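PDB 3A0N: VAL-1 from Chlorella virus, which probably cleaves uronate-containing polysaccharides such as alginate by beta-elimination, as a lyase of polysaccharide lyase family 14. Local coordinates for residues Ser104-Ser109 / Glu145-Gly150; Ser114-Trp119 / Ile126-Pro131. All blocks are in the same frame, centred on the assembly; numbering follows the deposited sequence.

Contact 1: residues Ser104-Ser109 / Glu145-Gly150. With BDP (beta-D-glucopyranuronic acid), chain B.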
ATOM      1  N   SER A 104      -6.925   9.381   0.175  1.00 17.70           N
ATOM      2  CA  SER A 104      -6.832   8.572   1.382  1.00 18.52           C
ATOM      3  C   SER A 104      -7.564   9.270   2.531  1.00 22.59           C
ATOM      4  O   SER A 104      -7.993  10.405   2.346  1.00 24.80           O
ATOM      5  CB  SER A 104      -5.393   8.304   1.794  1.00 17.03           C
ATOM      6  OG  SER A 104      -4.774   9.527   2.218  1.00 22.01           O
ATOM      7  N   GLY A 105      -7.731   8.633   3.686  1.00 24.96           N
ATOM      8  CA  GLY A 105      -8.336   9.271   4.842  1.00 24.37           C
ATOM      9  C   GLY A 105      -9.601  10.072   4.632  1.00 30.25           C
ATOM     10  O   GLY A 105      -9.717  11.227   5.093  1.00 25.22           O
ATOM     11  N   TYR A 106     -10.591   9.468   3.977  1.00 19.65           N
ATOM     12  CA  TYR A 106     -11.849  10.100   3.617  1.00 17.13           C
ATOM     13  C   TYR A 106     -11.679  11.330   2.748  1.00 18.84           C
ATOM     14  O   TYR A 106     -12.604  12.141   2.627  1.00 25.70           O
ATOM     15  CB  TYR A 106     -12.654  10.560   4.860  1.00 20.38           C
ATOM     16  CG  TYR A 106     -13.151   9.348   5.619  1.00 25.08           C
ATOM     17  CD1 TYR A 106     -12.321   8.660   6.480  1.00 24.74           C
ATOM     18  CD2 TYR A 106     -14.460   8.920   5.417  1.00 26.40           C
ATOM     19  CE1 TYR A 106     -12.784   7.549   7.163  1.00 36.40           C
ATOM     20  CE2 TYR A 106     -14.920   7.811   6.105  1.00 29.52           C
ATOM     21  CZ  TYR A 106     -14.085   7.145   6.958  1.00 24.65           C
ATOM     22  OH  TYR A 106     -14.540   6.039   7.645  1.00 37.53           O
ATOM     23  N   GLN A 107     -10.513  11.482   2.132  1.00 20.90           N
ATOM     24  CA  GLN A 107     -10.389  12.635   1.217  1.00 23.78           C
ATOM     25  C   GLN A 107     -10.212  12.121  -0.211  1.00 22.01           C
ATOM     26  O   GLN A 107      -9.370  11.247  -0.407  1.00 21.39           O
ATOM     27  CB  GLN A 107      -9.204  13.513   1.572  1.00 24.81           C
ATOM     28  CG  GLN A 107      -9.291  14.234   2.905  1.00 37.55           C
ATOM     29  CD  GLN A 107      -8.024  15.039   3.164  1.00 54.89           C
ATOM     30  OE1 GLN A 107      -7.410  14.933   4.227  1.00 61.57           O
ATOM     31  NE2 GLN A 107      -7.631  15.842   2.178  1.00 46.48           N
ATOM     32  N   HIS A 108     -10.963  12.663  -1.146  1.00 19.79           N
ATOM     33  CA  HIS A 108     -10.786  12.284  -2.555  1.00 17.80           C
ATOM     34  C   HIS A 108     -10.380  13.564  -3.269  1.00 19.91           C
ATOM     35  O   HIS A 108     -10.486  14.674  -2.721  1.00 22.84           O
ATOM     36  CB  HIS A 108     -12.054  11.699  -3.144  1.00 24.59           C
ATOM     37  CG  HIS A 108     -12.489  10.408  -2.515  1.00 21.80           C
ATOM     38  ND1 HIS A 108     -13.161  10.360  -1.313  1.00 25.53           N
ATOM     39  CD2 HIS A 108     -12.361   9.138  -2.927  1.00 22.74           C
ATOM     40  CE1 HIS A 108     -13.424   9.104  -0.998  1.00 20.00           C
ATOM     41  NE2 HIS A 108     -12.944   8.337  -1.968  1.00 23.93           N
ATOM     42  N   SER A 109      -9.914  13.380  -4.499  1.00 18.62           N
ATOM     43  CA  SER A 109      -9.661  14.603  -5.291  1.00 20.89           C
ATOM     44  C   SER A 109      -9.918  14.269  -6.742  1.00 16.69           C
ATOM     45  O   SER A 109      -9.914  13.098  -7.121  1.00 18.26           O
ATOM     46  CB  SER A 109      -8.242  15.097  -5.050  1.00 18.90           C
ATOM     47  OG  SER A 109      -7.345  14.093  -5.520  1.00 22.32           O
ATOM     48  N   GLU A 145     -16.536   8.324  -2.699  1.00 23.33           N
ATOM     49  CA  GLU A 145     -17.282   8.781  -1.538  1.00 28.11           C
ATOM     50  C   GLU A 145     -16.868   7.997  -0.295  1.00 23.61           C
ATOM     51  O   GLU A 145     -16.586   6.809  -0.441  1.00 26.98           O
ATOM     52  CB  GLU A 145     -18.774   8.595  -1.800  1.00 33.69           C
ATOM     53  CG  GLU A 145     -19.319   9.499  -2.894  1.00 46.26           C
ATOM     54  CD  GLU A 145     -19.295   8.834  -4.254  1.00 65.29           C
ATOM     55  OE1 GLU A 145     -18.405   7.993  -4.488  1.00 79.87           O
ATOM     56  OE2 GLU A 145     -20.167   9.163  -5.087  1.00 97.62           O
ATOM     57  N   GLY A 146     -16.833   8.624   0.888  1.00 24.81           N
ATOM     58  CA  GLY A 146     -16.624   7.806   2.085  1.00 25.09           C
ATOM     59  C   GLY A 146     -15.172   7.366   2.111  1.00 21.93           C
ATOM     60  O   GLY A 146     -14.308   8.164   1.735  1.00 24.39           O
ATOM     61  N   HIS A 147     -14.898   6.150   2.563  1.00 24.73           N
ATOM     62  CA  HIS A 147     -13.475   5.780   2.594  1.00 21.98           C
ATOM     63  C   HIS A 147     -13.192   4.934   1.355  1.00 19.08           C
ATOM     64  O   HIS A 147     -13.990   4.925   0.431  1.00 24.76           O
ATOM     65  CB  HIS A 147     -13.127   5.052   3.885  1.00 27.73           C
ATOM     66  CG  HIS A 147     -14.052   3.919   4.208  1.00 31.14           C
ATOM     67  ND1 HIS A 147     -13.943   2.670   3.627  1.00 29.48           N
ATOM     68  CD2 HIS A 147     -15.103   3.843   5.058  1.00 38.00           C
ATOM     69  CE1 HIS A 147     -14.896   1.884   4.112  1.00 36.93           C
ATOM     70  NE2 HIS A 147     -15.611   2.570   4.983  1.00 29.92           N
ATOM     71  N   GLY A 148     -12.087   4.202   1.377  1.00 20.71           N
ATOM     72  CA  GLY A 148     -11.695   3.471   0.168  1.00 18.72           C
ATOM     73  C   GLY A 148     -12.525   2.241  -0.077  1.00 16.76           C
ATOM     74  O   GLY A 148     -13.311   1.798   0.786  1.00 18.65           O
ATOM     75  N   ILE A 149     -12.371   1.671  -1.272  1.00 16.03           N
ATOM     76  CA  ILE A 149     -13.204   0.527  -1.691  1.00 16.46           C
ATOM     77  C   ILE A 149     -12.353  -0.716  -1.669  1.00 16.06           C
ATOM     78  O   ILE A 149     -11.248  -0.724  -2.263  1.00 14.87           O
ATOM     79  CB  ILE A 149     -13.746   0.791  -3.089  1.00 18.85           C
ATOM     80  CG1 ILE A 149     -14.406   2.166  -3.234  1.00 21.34           C
ATOM     81  CG2 ILE A 149     -14.686  -0.350  -3.486  1.00 23.07           C
ATOM     82  CD1 ILE A 149     -15.517   2.429  -2.238  1.00 19.91           C
ATOM     83  N   GLY A 150     -12.779  -1.790  -1.005  1.00 15.41           N
ATOM     84  CA  GLY A 150     -12.054  -3.025  -0.897  1.00 16.09           C
ATOM     85  C   GLY A 150     -12.400  -4.014  -1.989  1.00 18.56           C
ATOM     86  O   GLY A 150     -13.549  -4.174  -2.407  1.00 18.55           O
TER
HETATM   87  C1  BDP B 301     -12.146  -1.468   5.021  1.00 32.32           C
HETATM   88  C2  BDP B 301     -12.441  -2.710   5.856  1.00 27.88           C
HETATM   89  C3  BDP B 301     -12.730  -3.899   4.918  1.00 34.48           C
HETATM   90  C4  BDP B 301     -13.830  -3.527   3.929  1.00 40.70           C
HETATM   91  C5  BDP B 301     -13.453  -2.244   3.176  1.00 41.66           C
HETATM   92  C6  BDP B 301     -14.670  -1.766   2.355  1.00 44.92           C
HETATM   93  O2  BDP B 301     -11.269  -3.024   6.644  1.00 26.38           O
HETATM   94  O3  BDP B 301     -13.131  -4.994   5.745  1.00 30.97           O
HETATM   95  O4  BDP B 301     -14.108  -4.598   3.011  1.00 34.90           O
HETATM   96  O5  BDP B 301     -13.231  -1.191   4.136  1.00 35.71           O
HETATM   97  O6A BDP B 301     -14.681  -1.919   1.111  1.00 47.41           O
HETATM   98  O1  BDP B 301     -11.988  -0.348   5.915  1.00 30.83           O
HETATM   99  O6B BDP B 301     -15.600  -1.213   3.008  1.00 32.59           O
HETATM  100  O   HOH W   1     -14.803  10.813   1.665  1.00 61.44           O
HETATM  101  O   HOH W   2     -13.566   5.756  -2.129  1.00 24.62           O

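Contact 2: residues Ser114-Trp119 / Ile126-Pro131. With BDP (beta-D-glucopyranuronic acid), chain B.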
ATOM      1  N   SER A 114      -5.469   6.201  -5.428  1.00 13.36           N
ATOM      2  CA  SER A 114      -4.482   5.348  -4.808  1.00 13.12           C
ATOM      3  C   SER A 114      -4.889   3.880  -4.809  1.00 13.15           C
ATOM      4  O   SER A 114      -6.062   3.552  -4.841  1.00 14.94           O
ATOM      5  CB  SER A 114      -4.161   5.776  -3.370  1.00 14.79           C
ATOM      6  OG  SER A 114      -5.377   5.662  -2.606  1.00 16.47           O
ATOM      7  N   ASN A 115      -3.866   3.045  -4.819  1.00 14.41           N
ATOM      8  CA  ASN A 115      -3.999   1.600  -4.848  1.00 12.41           C
ATOM      9  C   ASN A 115      -3.156   1.039  -3.738  1.00 14.47           C
ATOM     10  O   ASN A 115      -1.928   1.010  -3.803  1.00 15.18           O
ATOM     11  CB  ASN A 115      -3.507   1.087  -6.205  1.00 15.69           C
ATOM     12  CG  ASN A 115      -3.946  -0.326  -6.479  1.00 15.03           C
ATOM     13  OD1 ASN A 115      -4.901  -0.813  -5.858  1.00 15.95           O
ATOM     14  ND2 ASN A 115      -3.239  -1.011  -7.369  1.00 14.69           N
ATOM     15  N   ARG A 116      -3.773   0.568  -2.650  1.00 13.68           N
ATOM     16  CA  ARG A 116      -3.031   0.131  -1.492  1.00 12.32           C
ATOM     17  C   ARG A 116      -3.372  -1.267  -1.020  1.00 13.35           C
ATOM     18  O   ARG A 116      -4.427  -1.821  -1.334  1.00 14.22           O
ATOM     19  CB  ARG A 116      -3.283   1.094  -0.293  1.00 14.53           C
ATOM     20  CG  ARG A 116      -2.695   2.473  -0.503  1.00 13.94           C
ATOM     21  CD  ARG A 116      -2.863   3.344   0.729  1.00 15.57           C
ATOM     22  NE  ARG A 116      -4.245   3.801   0.849  1.00 16.31           N
ATOM     23  CZ  ARG A 116      -4.740   4.451   1.904  1.00 19.52           C
ATOM     24  NH1 ARG A 116      -4.030   4.743   2.993  1.00 17.30           N
ATOM     25  NH2 ARG A 116      -6.013   4.808   1.823  1.00 16.58           N
ATOM     26  N   ILE A 117      -2.450  -1.885  -0.312  1.00 12.19           N
ATOM     27  CA  ILE A 117      -2.677  -3.103   0.421  1.00 11.59           C
ATOM     28  C   ILE A 117      -3.208  -2.796   1.826  1.00 13.14           C
ATOM     29  O   ILE A 117      -2.607  -1.980   2.534  1.00 12.44           O
ATOM     30  CB  ILE A 117      -1.390  -3.896   0.591  1.00 11.22           C
ATOM     31  CG1 ILE A 117      -0.848  -4.425  -0.746  1.00 14.41           C
ATOM     32  CG2 ILE A 117      -1.515  -5.032   1.600  1.00 13.96           C
ATOM     33  CD1 ILE A 117      -1.702  -5.480  -1.415  1.00 16.80           C
ATOM     34  N   MET A 118      -4.299  -3.466   2.194  1.00 14.47           N
ATOM     35  CA  MET A 118      -4.677  -3.534   3.602  1.00 11.59           C
ATOM     36  C   MET A 118      -4.639  -4.956   4.101  1.00 12.21           C
ATOM     37  O   MET A 118      -4.927  -5.881   3.334  1.00 14.50           O
ATOM     38  CB  MET A 118      -6.088  -2.996   3.881  1.00 13.30           C
ATOM     39  CG  MET A 118      -6.239  -1.512   3.931  1.00 13.59           C
ATOM     40  SD  MET A 118      -7.886  -0.988   4.476  1.00 15.75           S
ATOM     41  CE  MET A 118      -7.897  -1.551   6.182  1.00 18.31           C
ATOM     42  N   TRP A 119      -4.300  -5.143   5.383  1.00 13.99           N
ATOM     43  CA  TRP A 119      -4.572  -6.445   5.995  1.00 14.30           C
ATOM     44  C   TRP A 119      -5.986  -6.345   6.589  1.00 11.96           C
ATOM     45  O   TRP A 119      -6.586  -5.277   6.649  1.00 13.42           O
ATOM     46  CB  TRP A 119      -3.560  -6.824   7.040  1.00 16.20           C
ATOM     47  CG  TRP A 119      -3.642  -6.235   8.412  1.00 14.55           C
ATOM     48  CD1 TRP A 119      -4.416  -6.709   9.456  1.00 15.07           C
ATOM     49  CD2 TRP A 119      -2.935  -5.099   8.918  1.00 14.73           C
ATOM     50  NE1 TRP A 119      -4.206  -5.895  10.558  1.00 14.93           N
ATOM     51  CE2 TRP A 119      -3.299  -4.900  10.257  1.00 13.57           C
ATOM     52  CE3 TRP A 119      -1.995  -4.185   8.381  1.00 12.33           C
ATOM     53  CZ2 TRP A 119      -2.804  -3.884  11.055  1.00 14.48           C
ATOM     54  CZ3 TRP A 119      -1.490  -3.170   9.152  1.00 13.70           C
ATOM     55  CH2 TRP A 119      -1.894  -3.008  10.503  1.00 13.61           C
ATOM     56  N   ILE A 126      -6.670  -7.356   1.432  1.00 12.94           N
ATOM     57  CA  ILE A 126      -7.484  -6.808   0.374  1.00 11.54           C
ATOM     58  C   ILE A 126      -6.691  -5.737  -0.416  1.00 17.20           C
ATOM     59  O   ILE A 126      -5.707  -5.172   0.083  1.00 13.82           O
ATOM     60  CB  ILE A 126      -8.760  -6.127   0.893  1.00 14.75           C
ATOM     61  CG1 ILE A 126      -8.472  -5.044   1.951  1.00 14.26           C
ATOM     62  CG2 ILE A 126      -9.747  -7.159   1.435  1.00 15.24           C
ATOM     63  CD1 ILE A 126      -9.694  -4.155   2.221  1.00 17.24           C
ATOM     64  N   ASP A 127      -7.174  -5.526  -1.636  1.00 14.13           N
ATOM     65  CA  ASP A 127      -6.800  -4.356  -2.409  1.00 14.21           C
ATOM     66  C   ASP A 127      -7.692  -3.213  -1.953  1.00 16.32           C
ATOM     67  O   ASP A 127      -8.902  -3.404  -1.782  1.00 18.14           O
ATOM     68  CB  ASP A 127      -7.039  -4.660  -3.885  1.00 15.07           C
ATOM     69  CG  ASP A 127      -6.446  -3.649  -4.840  1.00 20.32           C
ATOM     70  OD1 ASP A 127      -5.712  -2.721  -4.422  1.00 16.73           O
ATOM     71  OD2 ASP A 127      -6.734  -3.812  -6.049  1.00 19.79           O
ATOM     72  N   TYR A 128      -7.175  -2.014  -1.729  1.00 14.25           N
ATOM     73  CA  TYR A 128      -7.976  -0.934  -1.157  1.00 13.04           C
ATOM     74  C   TYR A 128      -7.813   0.301  -2.025  1.00 16.38           C
ATOM     75  O   TYR A 128      -6.680   0.808  -2.066  1.00 15.33           O
ATOM     76  CB  TYR A 128      -7.498  -0.714   0.273  1.00 14.95           C
ATOM     77  CG  TYR A 128      -8.336   0.213   1.119  1.00 14.71           C
ATOM     78  CD1 TYR A 128      -9.658  -0.125   1.412  1.00 18.62           C
ATOM     79  CD2 TYR A 128      -7.820   1.372   1.652  1.00 18.02           C
ATOM     80  CE1 TYR A 128     -10.434   0.730   2.201  1.00 19.17           C
ATOM     81  CE2 TYR A 128      -8.571   2.238   2.439  1.00 17.85           C
ATOM     82  CZ  TYR A 128      -9.871   1.882   2.703  1.00 18.08           C
ATOM     83  OH  TYR A 128     -10.636   2.727   3.495  1.00 22.01           O
ATOM     84  N   ILE A 129      -8.854   0.759  -2.706  1.00 16.58           N
ATOM     85  CA  ILE A 129      -8.664   1.783  -3.722  1.00 15.61           C
ATOM     86  C   ILE A 129      -9.451   3.032  -3.421  1.00 15.01           C
ATOM     87  O   ILE A 129     -10.630   3.043  -3.019  1.00 16.04           O
ATOM     88  CB  ILE A 129      -9.158   1.222  -5.093  1.00 13.51           C
ATOM     89  CG1 ILE A 129      -8.340   0.007  -5.498  1.00 14.71           C
ATOM     90  CG2 ILE A 129      -9.175   2.292  -6.157  1.00 15.59           C
ATOM     91  CD1 ILE A 129      -8.755  -0.617  -6.807  1.00 16.46           C
ATOM     92  N   TYR A 130      -8.816   4.180  -3.620  1.00 14.22           N
ATOM     93  CA  TYR A 130      -9.484   5.471  -3.647  1.00 14.38           C
ATOM     94  C   TYR A 130      -9.550   5.933  -5.086  1.00 18.07           C
ATOM     95  O   TYR A 130      -8.474   6.258  -5.621  1.00 15.32           O
ATOM     96  CB  TYR A 130      -8.705   6.493  -2.785  1.00 15.77           C
ATOM     97  CG  TYR A 130      -9.152   6.531  -1.333  1.00 16.10           C
ATOM     98  CD1 TYR A 130      -8.838   5.517  -0.449  1.00 17.63           C
ATOM     99  CD2 TYR A 130      -9.882   7.624  -0.873  1.00 19.90           C
ATOM    100  CE1 TYR A 130      -9.258   5.583   0.890  1.00 16.52           C
ATOM    101  CE2 TYR A 130     -10.311   7.695   0.444  1.00 27.29           C
ATOM    102  CZ  TYR A 130      -9.985   6.669   1.304  1.00 21.63           C
ATOM    103  OH  TYR A 130     -10.428   6.767   2.622  1.00 26.07           O
ATOM    104  N   PRO A 131     -10.677   5.960  -5.777  1.00 15.66           N
ATOM    105  CA  PRO A 131     -10.735   6.415  -7.172  1.00 15.81           C
ATOM    106  C   PRO A 131     -10.875   7.915  -7.213  1.00 14.82           C
ATOM    107  O   PRO A 131     -11.262   8.538  -6.206  1.00 17.15           O
ATOM    108  CB  PRO A 131     -12.007   5.732  -7.679  1.00 16.51           C
ATOM    109  CG  PRO A 131     -12.896   5.736  -6.464  1.00 20.76           C
ATOM    110  CD  PRO A 131     -11.998   5.564  -5.245  1.00 16.43           C
TER
HETATM  111  C1  BDP B 301     -12.146  -1.468   5.021  1.00 32.32           C
HETATM  112  C2  BDP B 301     -12.441  -2.710   5.856  1.00 27.88           C
HETATM  113  C3  BDP B 301     -12.730  -3.899   4.918  1.00 34.48           C
HETATM  114  C4  BDP B 301     -13.830  -3.527   3.929  1.00 40.70           C
HETATM  115  C5  BDP B 301     -13.453  -2.244   3.176  1.00 41.66           C
HETATM  116  C6  BDP B 301     -14.670  -1.766   2.355  1.00 44.92           C
HETATM  117  O2  BDP B 301     -11.269  -3.024   6.644  1.00 26.38           O
HETATM  118  O3  BDP B 301     -13.131  -4.994   5.745  1.00 30.97           O
HETATM  119  O4  BDP B 301     -14.108  -4.598   3.011  1.00 34.90           O
HETATM  120  O5  BDP B 301     -13.231  -1.191   4.136  1.00 35.71           O
HETATM  121  O6A BDP B 301     -14.681  -1.919   1.111  1.00 47.41           O
HETATM  122  O1  BDP B 301     -11.988  -0.348   5.915  1.00 30.83           O
HETATM  123  O6B BDP B 301     -15.600  -1.213   3.008  1.00 32.59           O
HETATM  124  O   HOH W   3      -6.101   3.404  -1.141  1.00 15.83           O

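Contact 1: residues Ser104-Ser109 / Glu145-Gly150
Gly146 O is approached by two groups from residues 104-109: a bridging water from the Tyr106 side and a carbon of the His108 ring. The water donates to both Gly146 O and Tyr106 O, at 2.7 Å from each, and so spans two carbonyls that could not bond to each other directly. The His108 ring brings its CE1 to 3.0 Å from Gly146 O, close to the ring plane, while Glu145 N lies over one of its faces, offset toward the rim. On the same ring, NE2 is hydrogen-bonded to a second water at 2.7 Å, and that water also donates to His147 O. His108 is further packed against Tyr130, ring to ring.

Tyr106 belongs to a type I' turn running from Ser104 to Gln107. Its ring lies beside His147, with His147 CB over one face, 4.0 Å from the ring centroid in a CH-pi contact. The two aromatic planes are 79° apart, and the phenol OH comes within 3.4 Å of His147 CD2. His147 itself has CG between its own N and carbonyl carbon (chi1 50°); together with the rotation about CB-CG (chi2 81°) this places the ring so that ND1 makes a weak hydrogen bond to Gly148 O and CE1 faces the sugar. There BDP O6B sits at the imidazole edge, 3.4 Å from His147 CE1, while Gly150 N donates a 2.8 Å hydrogen bond to the other carboxylate oxygen, O6A.

No direct hydrogen bond crosses between the two segments: water, ring faces and a ring edge join them. The chemistry implies a hydrated surface seam that sets His147 beside Tyr106, next to the place where the backbone at Gly150 receives the uronate carboxylate.

Contact 2: residues Ser114-Trp119 / Ile126-Pro131
Met118 lays its sulfur over the Tyr128 ring, SD 3.5 Å from the ring centroid and only 8° off the normal, a Met-aromatic contact centred on the face. The thioether is bent at its last torsion (chi3 67°), which leaves Met118 CE 3.7 Å from BDP O2. Tyr128 also borders the sugar, with CE1 near the ring oxygen O5, and its OH is hydrogen-bonded to Gly148 N. At the base of the methionine side chain, Met118 CB packs on Ile126 CG1.

Arg116 stands alongside Tyr128 on this same face of the sheet. Its NH2 meets the edge of the Tyr128 ring at CE2, 3.7 Å away, and Tyr130 CE1, 3.5 Å from NH2, lies near the guanidinium plane; neither ring stacks on the group, which is well tilted from both. At the edge of the guanidinium, in its plane, a water accepts from Arg116 NE at 2.7 Å and donates to Ser114 OG and Tyr128 O, so three protein atoms hold it. Ser114 OG is also hydrogen-bonded to Ala103 O.

On the reverse face Asn115 OD1 and Asp127 OD1 are 2.5 Å apart, the two side chains crossing at about a right angle. Two oxygens so close suggest that the acid probably holds a proton; Ser188 OG is hydrogen-bonded to both Asp127 OD2 and Asn115 ND2.

Six backbone hydrogen bonds pair Ser114 with Tyr130, Arg116 with Tyr128 and Met118 with Ile126 in an antiparallel hairpin. Strand 91-99 lies on the far side of strand 112-119, and strand 149-151 follows strand 125-130 at the sheet's edge. The sugar lies against Met118 and Tyr128 on the first face, whereas Ile117 and Asp127 pack on strands 165-173 and 186-192 of the second sheet, as in a concanavalin-like beta sandwich.

From the N terminus, the chain leaves strand 91-99, makes the loop with residues 104-109, and enters strand 112-119. A short connection then brings residues 126-131 back against 114-119, closing contact 2 as a hairpin. After strand 125-130 a longer loop returns to the first one, where residues 145-150 close contact 1, so the smaller hairpin lies wholly within the larger loop and the two do not cross. They meet at the sheet edge: Ile149 N lies 2.8 Å from Ile129 O, a probable hydrogen bond that sets strand 149-151 beside 125-130. Contact 2 supplies the floor under the glucuronate and contact 1 one side.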